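Local coordinates for protein alternansucrase (Leuconostoc mesenteroides, PDB 6HVG) that belongs to glycoside hydrolase family 70, an enzyme family built around a TIM-type barrel, and also carries choline-binding-type repeats, at residues L594-Y599 with P1086-S1091; Q590-N595 with D1202-Y1207; F603-G608 with N612-G617. All blocks are in the same frame, centred on the assembly; numbering follows the deposited sequence.

How the contacts relate
From the N terminus, helix 587-601 comes first and supplies one side of two contacts. Its residues 590-595 close the widest loop, to the short helix 1203-1207 (contact 2), and the overlapping residues 594-599 close a smaller one within it, to 1086-1091 after strand 1081-1083 (contact 1); L594 and N595 are shared. Contact 3 is local: helix 603-608 folds back on residues 612-617 just before strand 617-620, and it nests inside both larger loops. Packing joins the three: Y599 of contact 1 lies against Y1207 of contact 2, and both touch I606 and T607 of contact 3. Contacts 1 and 3 tie helices to the strands and loops of the parallel barrel, and contact 2 fastens helix 1203-1207 to helix 587-601.

Contact 1 of 3, residues L594-Y599 with P1086-S1091; sequences LNWLHY and PQYRSS
W596 on helix 587-601 and Y1088 on the loop before strand 1089-1090 are the two side chains that meet here, each reaching from its own backbone toward the other. L594, at the start, turns to another side and packs on I633 and Y637 of helix 629-642, an apolar role that suits leucine on the buried flank of a helix. W596 follows and carries the contact. Its CG stands anti to the backbone N (chi1 -169°), which sends the indole out from the helix far enough to bridge a gap of 11.7 Å between W596 CA and Y1088 CA. The six-membered part of the indole does the touching: W596 CZ2 lies over one face of the phenol ring, displaced toward the rim, and comes to 3.4 Å from Y1088 CE1. The rings are tilted at 51°, with the centroid of the W596 six-membered ring 5.1 Å from that of the Y1088 ring, so they meet obliquely. Both residues are large and aromatic yet have a polar end, and each such end is satisfied within the buried interior: W596 NE1 gives a hydrogen bond to the carbonyl of R1115, while Y1088 OH bonds to the carbonyl of D1155. These bonds restrict how either ring can turn. L597, next along, packs on A634 and Y637 of helix 629-642 and on W1156. Y599, a turn after W596, points the same general way but rests on F1120. The W596 side chain is about 12 Å from the bound calcium ion. The aromatic pair packs helix 587-601 against the loop after barrel strand 1081-1083, with Y1088 OH tied to the neighbouring strand 1151-1156, as helices pack round the parallel strands of a TIM-type barrel.

Contact 2 of 3, residues Q590-N595 with D1202-Y1207; sequences QAEQLN and DYQAKY
N595 and Y1207 bring the backbones of helix 587-601 and the short helix 1203-1207 closest, with N595 CA 8.5 Å from Y1207 CA, a spacing bridged by polar side chains, one of them reaching a backbone carbonyl. From N595 the amide reaches over: ND2 lies 2.9 Å from Y1207 O and gives it a hydrogen bond, though a weak, bent one. The same amide uses OD1 to accept from the backbone N of F1211, so asparagine, donor and acceptor in one group, suits a place between a backbone carbonyl and a backbone N-H.

Helix 1203-1207 follows strand 1190-1197, an outermost strand of a six-stranded antiparallel sheet, and has a classical N-cap: D1202 OD1 accepts from A1205 N at 3.1 Å.

One turn before N595, E592 and Q1204 approach from opposite directions. Both chains leave anti to the backbone N and bend at chi2 (48° and 74°), which brings their ends together. Q1204 NE2 donates to E592 OE2 over 3.1 Å, with an angle of 159° at the hydrogen. The oxygen is met from well above the carboxylate plane, the amide being turned steeply against it. Q1204 NE2 also donates to the carbonyl of I1240. E592 OE2 takes a salt bridge from R1115 and a hydrogen bond with Y1116 OH as well, while OE1 accepts from G1209 N, so the buried carboxylate is gripped at both oxygens. The Y1207 ring leads away from 590-595 and packs on Y599, a turn further along the same helix, and on I606 and T607.

Contact 3 of 3, residues F603-G608 with N612-G617; sequences FGSITG and NANFDG
The carboxamide of N614 is the flat group that grips S605, using both of its polar atoms. S605 OG lies practically in the amide plane and takes a hydrogen bond from N614 ND2 at 2.9 Å, almost straight at 171°. At the other corner N614 OD1 accepts from S605 N, also 2.9 Å away, in the carbonyl plane and on a lone pair. Of the aromatic rings, that of F603 has T607 OG1 over the centre of one face, and its plane stands at a steep angle to that of Y599. F603 CB approaches the ring of F615 more loosely, 4.4 Å from F615 CD2.

One serine is therefore held by side chain and backbone at once, which fixes the rotation of the amide. N614 CG lies beside its own backbone N (chi1 -72°), and this turns the amide toward the helix. S605 N sits in the first turn of helix 603-608, where the helix has no carbonyl four residues back within itself, so asparagine suits the place. S605 OG also hydrogen-bonds with D611 OD1.

Glycine suits 604, where a side chain would point at A613 O and N614 OD1; A613 CB lies 3.9 Å from G604 CA. F615 then enters the core against I1142 of helix 1135-1147 and A1152 and A1154 of strand 1151-1156. This is a short helix-to-strand connection, the return loop that leads from an outer helix into a parallel strand, 617-620, of a TIM-type barrel.

Contact 1 of 3, residues L594-Y599 with P1086-S1091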
loop_
_atom_site.group_PDB
_atom_site.type_symbol
_atom_site.label_atom_id
_atom_site.label_comp_id
_atom_site.label_asym_id
_atom_site.label_seq_id
_atom_site.Cartn_x
_atom_site.Cartn_y
_atom_site.Cartn_z
ATOM N N LEU A 594 -0.079 28.632 -3.997
ATOM C CA LEU A 594 -0.607 29.801 -3.300
ATOM C C LEU A 594 -1.801 30.393 -4.035
ATOM O O LEU A 594 -2.750 30.849 -3.410
ATOM C CB LEU A 594 0.490 30.869 -3.156
ATOM C CG LEU A 594 0.098 32.178 -2.464
ATOM C CD1 LEU A 594 -0.350 31.888 -1.033
ATOM C CD2 LEU A 594 1.267 33.152 -2.520
ATOM N N ASN A 595 -1.730 30.425 -5.370
ATOM C CA ASN A 595 -2.850 30.898 -6.194
ATOM C C ASN A 595 -4.093 30.066 -5.908
ATOM O O ASN A 595 -5.170 30.615 -5.680
ATOM C CB ASN A 595 -2.508 30.820 -7.688
ATOM C CG ASN A 595 -3.402 31.704 -8.557
ATOM O OD1 ASN A 595 -3.273 32.932 -8.542
ATOM N ND2 ASN A 595 -4.308 31.089 -9.314
ATOM N N TRP A 596 -3.911 28.742 -5.886
ATOM C CA TRP A 596 -4.989 27.811 -5.580
ATOM C C TRP A 596 -5.525 28.041 -4.193
ATOM O O TRP A 596 -6.739 28.024 -3.978
ATOM C CB TRP A 596 -4.484 26.386 -5.703
ATOM C CG TRP A 596 -5.541 25.312 -5.666
ATOM C CD1 TRP A 596 -6.805 25.390 -6.139
ATOM C CD2 TRP A 596 -5.373 23.982 -5.192
ATOM N NE1 TRP A 596 -7.450 24.194 -5.965
ATOM C CE2 TRP A 596 -6.583 23.315 -5.384
ATOM C CE3 TRP A 596 -4.319 23.300 -4.596
ATOM C CZ2 TRP A 596 -6.771 21.987 -5.017
ATOM C CZ3 TRP A 596 -4.509 21.974 -4.221
ATOM C CH2 TRP A 596 -5.718 21.333 -4.451
ATOM N N LEU A 597 -4.618 28.264 -3.252
ATOM C CA LEU A 597 -4.992 28.535 -1.859
ATOM C C LEU A 597 -5.798 29.802 -1.740
ATOM O O LEU A 597 -6.766 29.843 -1.003
ATOM C CB LEU A 597 -3.759 28.647 -0.984
ATOM C CG LEU A 597 -3.990 28.980 0.480
ATOM C CD1 LEU A 597 -4.846 27.920 1.165
ATOM C CD2 LEU A 597 -2.644 29.135 1.164
ATOM N N HIS A 598 -5.405 30.841 -2.453
ATOM C CA HIS A 598 -6.171 32.082 -2.465
ATOM C C HIS A 598 -7.538 31.801 -3.027
ATOM O O HIS A 598 -8.544 32.238 -2.467
ATOM C CB HIS A 598 -5.470 33.130 -3.308
ATOM C CG HIS A 598 -6.196 34.432 -3.388
ATOM N ND1 HIS A 598 -6.029 35.437 -2.458
ATOM C CD2 HIS A 598 -7.046 34.916 -4.322
ATOM C CE1 HIS A 598 -6.763 36.477 -2.804
ATOM N NE2 HIS A 598 -7.387 36.188 -3.934
ATOM N N TYR A 599 -7.578 31.052 -4.126
ATOM C CA TYR A 599 -8.829 30.725 -4.804
ATOM C C TYR A 599 -9.818 30.029 -3.872
ATOM O O TYR A 599 -11.016 30.315 -3.920
ATOM C CB TYR A 599 -8.543 29.869 -6.025
ATOM C CG TYR A 599 -9.735 29.273 -6.729
ATOM C CD1 TYR A 599 -10.419 29.982 -7.687
ATOM C CD2 TYR A 599 -10.137 27.976 -6.475
ATOM C CE1 TYR A 599 -11.473 29.414 -8.383
ATOM C CE2 TYR A 599 -11.183 27.396 -7.164
ATOM C CZ TYR A 599 -11.844 28.118 -8.116
ATOM O OH TYR A 599 -12.905 27.565 -8.807
ATOM N N PRO A 1086 -12.959 17.191 0.150
ATOM C CA PRO A 1086 -12.354 17.907 -0.966
ATOM C C PRO A 1086 -13.336 17.997 -2.112
ATOM O O PRO A 1086 -13.892 16.973 -2.535
ATOM C CB PRO A 1086 -11.171 17.029 -1.352
ATOM C CG PRO A 1086 -11.537 15.668 -0.850
ATOM C CD PRO A 1086 -12.243 15.942 0.439
ATOM N N GLN A 1087 -13.556 19.214 -2.606
ATOM C CA GLN A 1087 -14.667 19.484 -3.522
ATOM C C GLN A 1087 -14.296 19.400 -4.996
ATOM O O GLN A 1087 -15.088 19.793 -5.871
ATOM C CB GLN A 1087 -15.228 20.868 -3.238
ATOM C CG GLN A 1087 -15.780 21.016 -1.838
ATOM C CD GLN A 1087 -16.967 20.130 -1.612
ATOM O OE1 GLN A 1087 -17.915 20.168 -2.385
ATOM N NE2 GLN A 1087 -16.929 19.330 -0.549
ATOM N N TYR A 1088 -13.127 18.835 -5.285
ATOM C CA TYR A 1088 -12.560 18.901 -6.637
ATOM C C TYR A 1088 -13.176 17.810 -7.496
ATOM O O TYR A 1088 -13.540 16.757 -6.992
ATOM C CB TYR A 1088 -11.054 18.786 -6.538
ATOM C CG TYR A 1088 -10.550 19.631 -5.388
ATOM C CD1 TYR A 1088 -10.567 21.012 -5.464
ATOM C CD2 TYR A 1088 -10.118 19.052 -4.199
ATOM C CE1 TYR A 1088 -10.146 21.787 -4.414
ATOM C CE2 TYR A 1088 -9.682 19.828 -3.151
ATOM C CZ TYR A 1088 -9.707 21.199 -3.266
ATOM O OH TYR A 1088 -9.309 22.007 -2.229
ATOM N N ARG A 1089 -13.333 18.071 -8.782
ATOM C CA ARG A 1089 -13.998 17.105 -9.668
ATOM C C ARG A 1089 -13.212 15.802 -9.791
ATOM O O ARG A 1089 -12.030 15.820 -10.168
ATOM C CB ARG A 1089 -14.204 17.668 -11.073
ATOM C CG ARG A 1089 -14.824 16.635 -12.002
ATOM C CD ARG A 1089 -15.374 17.241 -13.265
ATOM N NE ARG A 1089 -16.141 18.459 -13.016
ATOM C CZ ARG A 1089 -17.345 18.503 -12.449
ATOM N NH1 ARG A 1089 -17.964 17.396 -12.049
ATOM N NH2 ARG A 1089 -17.955 19.665 -12.310
ATOM N N SER A 1090 -13.892 14.687 -9.528
ATOM C CA SER A 1090 -13.248 13.388 -9.567
ATOM C C SER A 1090 -12.771 13.023 -10.970
ATOM O O SER A 1090 -13.439 13.325 -11.974
ATOM C CB SER A 1090 -14.182 12.303 -9.067
ATOM O OG SER A 1090 -13.622 11.013 -9.279
ATOM N N SER A 1091 -11.610 12.369 -11.015
ATOM C CA SER A 1091 -11.071 11.807 -12.247
ATOM C C SER A 1091 -11.792 10.506 -12.611
ATOM O O SER A 1091 -11.673 10.026 -13.740
ATOM C CB SER A 1091 -9.572 11.556 -12.116
ATOM O OG SER A 1091 -9.303 10.753 -10.984
#

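Contact 2 of 3, residues Q590-N595 with D1202-Y1207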
loop_
_atom_site.group_PDB
_atom_site.type_symbol
_atom_site.label_atom_id
_atom_site.label_comp_id
_atom_site.label_asym_id
_atom_site.label_seq_id
_atom_site.Cartn_x
_atom_site.Cartn_y
_atom_site.Cartn_z
ATOM N N GLN A 590 5.252 26.343 -6.388
ATOM C CA GLN A 590 4.903 26.883 -5.084
ATOM C C GLN A 590 3.983 28.096 -5.201
ATOM O O GLN A 590 3.009 28.213 -4.453
ATOM C CB GLN A 590 6.157 27.244 -4.291
ATOM C CG GLN A 590 6.952 26.030 -3.842
ATOM C CD GLN A 590 8.183 26.390 -3.028
ATOM O OE1 GLN A 590 8.542 27.560 -2.913
ATOM N NE2 GLN A 590 8.851 25.369 -2.466
ATOM N N ALA A 591 4.280 28.982 -6.141
ATOM C CA ALA A 591 3.426 30.151 -6.410
ATOM C C ALA A 591 2.031 29.702 -6.838
ATOM O O ALA A 591 1.032 30.289 -6.415
ATOM C CB ALA A 591 4.033 31.047 -7.499
ATOM N N GLU A 592 1.965 28.676 -7.685
ATOM C CA GLU A 592 0.682 28.178 -8.176
ATOM C C GLU A 592 -0.155 27.574 -7.033
ATOM O O GLU A 592 -1.369 27.716 -7.000
ATOM C CB GLU A 592 0.911 27.166 -9.289
ATOM C CG GLU A 592 -0.341 26.448 -9.749
ATOM C CD GLU A 592 -1.503 27.380 -10.008
ATOM O OE1 GLU A 592 -1.275 28.542 -10.389
ATOM O OE2 GLU A 592 -2.644 26.909 -9.873
ATOM N N GLN A 593 0.510 26.928 -6.082
ATOM C CA GLN A 593 -0.180 26.372 -4.929
ATOM C C GLN A 593 -0.776 27.501 -4.073
ATOM O O GLN A 593 -1.827 27.336 -3.476
ATOM C CB GLN A 593 0.748 25.519 -4.075
ATOM C CG GLN A 593 1.381 24.329 -4.743
ATOM C CD GLN A 593 0.425 23.216 -5.036
ATOM O OE1 GLN A 593 -0.792 23.321 -4.904
ATOM N NE2 GLN A 593 0.992 22.123 -5.423
ATOM N N LEU A 594 -0.079 28.632 -3.997
ATOM C CA LEU A 594 -0.607 29.801 -3.300
ATOM C C LEU A 594 -1.801 30.393 -4.035
ATOM O O LEU A 594 -2.750 30.849 -3.410
ATOM C CB LEU A 594 0.490 30.869 -3.156
ATOM C CG LEU A 594 0.098 32.178 -2.464
ATOM C CD1 LEU A 594 -0.350 31.888 -1.033
ATOM C CD2 LEU A 594 1.267 33.152 -2.520
ATOM N N ASN A 595 -1.730 30.425 -5.370
ATOM C CA ASN A 595 -2.850 30.898 -6.194
ATOM C C ASN A 595 -4.093 30.066 -5.908
ATOM O O ASN A 595 -5.170 30.615 -5.680
ATOM C CB ASN A 595 -2.508 30.820 -7.688
ATOM C CG ASN A 595 -3.402 31.704 -8.557
ATOM O OD1 ASN A 595 -3.273 32.932 -8.542
ATOM N ND2 ASN A 595 -4.308 31.089 -9.314
ATOM N N ASP A 1202 -9.400 23.757 -19.386
ATOM C CA ASP A 1202 -10.150 23.383 -18.179
ATOM C C ASP A 1202 -10.145 24.574 -17.212
ATOM O O ASP A 1202 -9.729 25.665 -17.605
ATOM C CB ASP A 1202 -9.537 22.115 -17.552
ATOM C CG ASP A 1202 -8.077 22.302 -17.085
ATOM O OD1 ASP A 1202 -7.410 23.314 -17.428
ATOM O OD2 ASP A 1202 -7.589 21.399 -16.369
ATOM N N TYR A 1203 -10.614 24.395 -15.976
ATOM C CA TYR A 1203 -10.629 25.502 -15.006
ATOM C C TYR A 1203 -9.232 25.840 -14.458
ATOM O O TYR A 1203 -8.998 26.956 -14.001
ATOM C CB TYR A 1203 -11.653 25.265 -13.887
ATOM C CG TYR A 1203 -13.077 25.419 -14.393
ATOM C CD1 TYR A 1203 -13.807 24.320 -14.849
ATOM C CD2 TYR A 1203 -13.673 26.673 -14.464
ATOM C CE1 TYR A 1203 -15.081 24.472 -15.355
ATOM C CE2 TYR A 1203 -14.953 26.835 -14.973
ATOM C CZ TYR A 1203 -15.648 25.736 -15.421
ATOM O OH TYR A 1203 -16.918 25.886 -15.916
ATOM N N GLN A 1204 -8.289 24.905 -14.552
ATOM C CA GLN A 1204 -6.873 25.202 -14.287
ATOM C C GLN A 1204 -6.315 26.228 -15.273
ATOM O O GLN A 1204 -5.417 26.997 -14.931
ATOM C CB GLN A 1204 -6.053 23.919 -14.362
ATOM C CG GLN A 1204 -4.556 24.099 -14.167
ATOM C CD GLN A 1204 -4.186 24.375 -12.723
ATOM O OE1 GLN A 1204 -4.478 23.568 -11.832
ATOM N NE2 GLN A 1204 -3.507 25.507 -12.484
ATOM N N ALA A 1205 -6.819 26.214 -16.506
ATOM C CA ALA A 1205 -6.413 27.198 -17.506
ATOM C C ALA A 1205 -7.070 28.542 -17.258
ATOM O O ALA A 1205 -6.437 29.578 -17.415
ATOM C CB ALA A 1205 -6.730 26.691 -18.903
ATOM N N LYS A 1206 -8.341 28.533 -16.871
ATOM C CA LYS A 1206 -9.047 29.779 -16.565
ATOM C C LYS A 1206 -8.419 30.499 -15.380
ATOM O O LYS A 1206 -7.985 31.631 -15.505
ATOM C CB LYS A 1206 -10.524 29.519 -16.271
ATOM C CG LYS A 1206 -11.350 30.788 -16.291
ATOM C CD LYS A 1206 -12.750 30.531 -15.777
ATOM C CE LYS A 1206 -13.588 31.795 -15.792
ATOM N NZ LYS A 1206 -15.013 31.400 -15.687
ATOM N N TYR A 1207 -8.342 29.811 -14.243
ATOM C CA TYR A 1207 -7.950 30.421 -12.976
ATOM C C TYR A 1207 -6.460 30.293 -12.588
ATOM O O TYR A 1207 -6.018 30.922 -11.642
ATOM C CB TYR A 1207 -8.823 29.861 -11.832
ATOM C CG TYR A 1207 -10.279 30.289 -11.869
ATOM C CD1 TYR A 1207 -10.635 31.635 -11.939
ATOM C CD2 TYR A 1207 -11.296 29.355 -11.816
ATOM C CE1 TYR A 1207 -11.964 32.025 -11.975
ATOM C CE2 TYR A 1207 -12.629 29.739 -11.838
ATOM C CZ TYR A 1207 -12.957 31.071 -11.918
ATOM O OH TYR A 1207 -14.273 31.441 -11.923
#

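Contact 3 of 3, residues F603-G608 with N612-G617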
loop_
_atom_site.group_PDB
_atom_site.type_symbol
_atom_site.label_atom_id
_atom_site.label_comp_id
_atom_site.label_asym_id
_atom_site.label_seq_id
_atom_site.Cartn_x
_atom_site.Cartn_y
_atom_site.Cartn_z
ATOM N N PHE A 603 -13.244 31.549 -2.471
ATOM C CA PHE A 603 -14.008 30.825 -3.482
ATOM C C PHE A 603 -15.280 31.551 -3.812
ATOM O O PHE A 603 -15.571 31.802 -4.978
ATOM C CB PHE A 603 -14.310 29.395 -3.059
ATOM C CG PHE A 603 -15.047 28.599 -4.102
ATOM C CD1 PHE A 603 -14.446 28.313 -5.311
ATOM C CD2 PHE A 603 -16.331 28.122 -3.872
ATOM C CE1 PHE A 603 -15.124 27.578 -6.285
ATOM C CE2 PHE A 603 -17.005 27.388 -4.835
ATOM C CZ PHE A 603 -16.405 27.115 -6.044
ATOM N N GLY A 604 -16.018 31.930 -2.778
ATOM C CA GLY A 604 -17.298 32.630 -2.933
ATOM C C GLY A 604 -17.228 33.987 -3.619
ATOM O O GLY A 604 -18.057 34.294 -4.461
ATOM N N SER A 605 -16.240 34.800 -3.248
ATOM C CA SER A 605 -16.037 36.119 -3.848
ATOM C C SER A 605 -15.777 36.029 -5.352
ATOM O O SER A 605 -16.329 36.804 -6.132
ATOM C CB SER A 605 -14.863 36.838 -3.183
ATOM O OG SER A 605 -15.024 36.924 -1.778
ATOM N N ILE A 606 -14.939 35.071 -5.741
ATOM C CA ILE A 606 -14.491 34.914 -7.120
ATOM C C ILE A 606 -15.544 34.275 -8.013
ATOM O O ILE A 606 -15.778 34.738 -9.119
ATOM C CB ILE A 606 -13.211 34.070 -7.158
ATOM C CG1 ILE A 606 -12.072 34.850 -6.500
ATOM C CG2 ILE A 606 -12.838 33.689 -8.580
ATOM C CD1 ILE A 606 -10.941 33.988 -5.997
ATOM N N THR A 607 -16.185 33.218 -7.526
ATOM C CA THR A 607 -17.123 32.430 -8.336
ATOM C C THR A 607 -18.597 32.866 -8.231
ATOM O O THR A 607 -19.375 32.599 -9.143
ATOM C CB THR A 607 -17.013 30.935 -7.989
ATOM O OG1 THR A 607 -17.124 30.747 -6.575
ATOM C CG2 THR A 607 -15.660 30.408 -8.423
ATOM N N GLY A 608 -18.978 33.536 -7.142
ATOM C CA GLY A 608 -20.354 34.017 -6.969
ATOM C C GLY A 608 -20.536 35.431 -6.449
ATOM O O GLY A 608 -21.650 35.792 -6.089
ATOM N N ASN A 612 -19.813 35.906 1.635
ATOM C CA ASN A 612 -20.130 34.975 2.713
ATOM C C ASN A 612 -20.067 33.500 2.337
ATOM O O ASN A 612 -20.415 32.633 3.132
ATOM C CB ASN A 612 -21.504 35.303 3.278
ATOM C CG ASN A 612 -21.442 36.359 4.356
ATOM O OD1 ASN A 612 -21.715 37.540 4.098
ATOM N ND2 ASN A 612 -21.081 35.941 5.585
ATOM N N ALA A 613 -19.606 33.208 1.132
ATOM C CA ALA A 613 -19.494 31.833 0.678
ATOM C C ALA A 613 -18.028 31.407 0.531
ATOM O O ALA A 613 -17.692 30.653 -0.380
ATOM C CB ALA A 613 -20.261 31.681 -0.629
ATOM N N ASN A 614 -17.166 31.886 1.430
ATOM C CA ASN A 614 -15.718 31.638 1.362
ATOM C C ASN A 614 -15.215 30.695 2.446
ATOM O O ASN A 614 -15.648 30.769 3.577
ATOM C CB ASN A 614 -14.942 32.951 1.504
ATOM C CG ASN A 614 -15.043 33.833 0.280
ATOM O OD1 ASN A 614 -15.456 33.396 -0.788
ATOM N ND2 ASN A 614 -14.648 35.080 0.427
ATOM N N PHE A 615 -14.295 29.801 2.110
ATOM C CA PHE A 615 -13.702 28.899 3.109
ATOM C C PHE A 615 -12.920 29.738 4.125
ATOM O O PHE A 615 -12.378 30.779 3.775
ATOM C CB PHE A 615 -12.768 27.868 2.436
ATOM C CG PHE A 615 -13.480 26.728 1.731
ATOM C CD1 PHE A 615 -14.028 25.667 2.456
ATOM C CD2 PHE A 615 -13.547 26.682 0.356
ATOM C CE1 PHE A 615 -14.654 24.617 1.820
ATOM C CE2 PHE A 615 -14.161 25.631 -0.289
ATOM C CZ PHE A 615 -14.725 24.596 0.446
ATOM N N ASP A 616 -12.842 29.271 5.364
ATOM C CA ASP A 616 -12.182 30.034 6.444
ATOM C C ASP A 616 -10.826 29.497 6.836
ATOM O O ASP A 616 -9.971 30.253 7.267
ATOM C CB ASP A 616 -13.044 30.051 7.711
ATOM C CG ASP A 616 -14.457 30.526 7.443
ATOM O OD1 ASP A 616 -14.685 31.758 7.340
ATOM O OD2 ASP A 616 -15.315 29.647 7.283
ATOM N N GLY A 617 -10.658 28.181 6.751
ATOM C CA GLY A 617 -9.404 27.547 7.103
ATOM C C GLY A 617 -9.105 26.424 6.150
ATOM O O GLY A 617 -9.897 26.143 5.267
#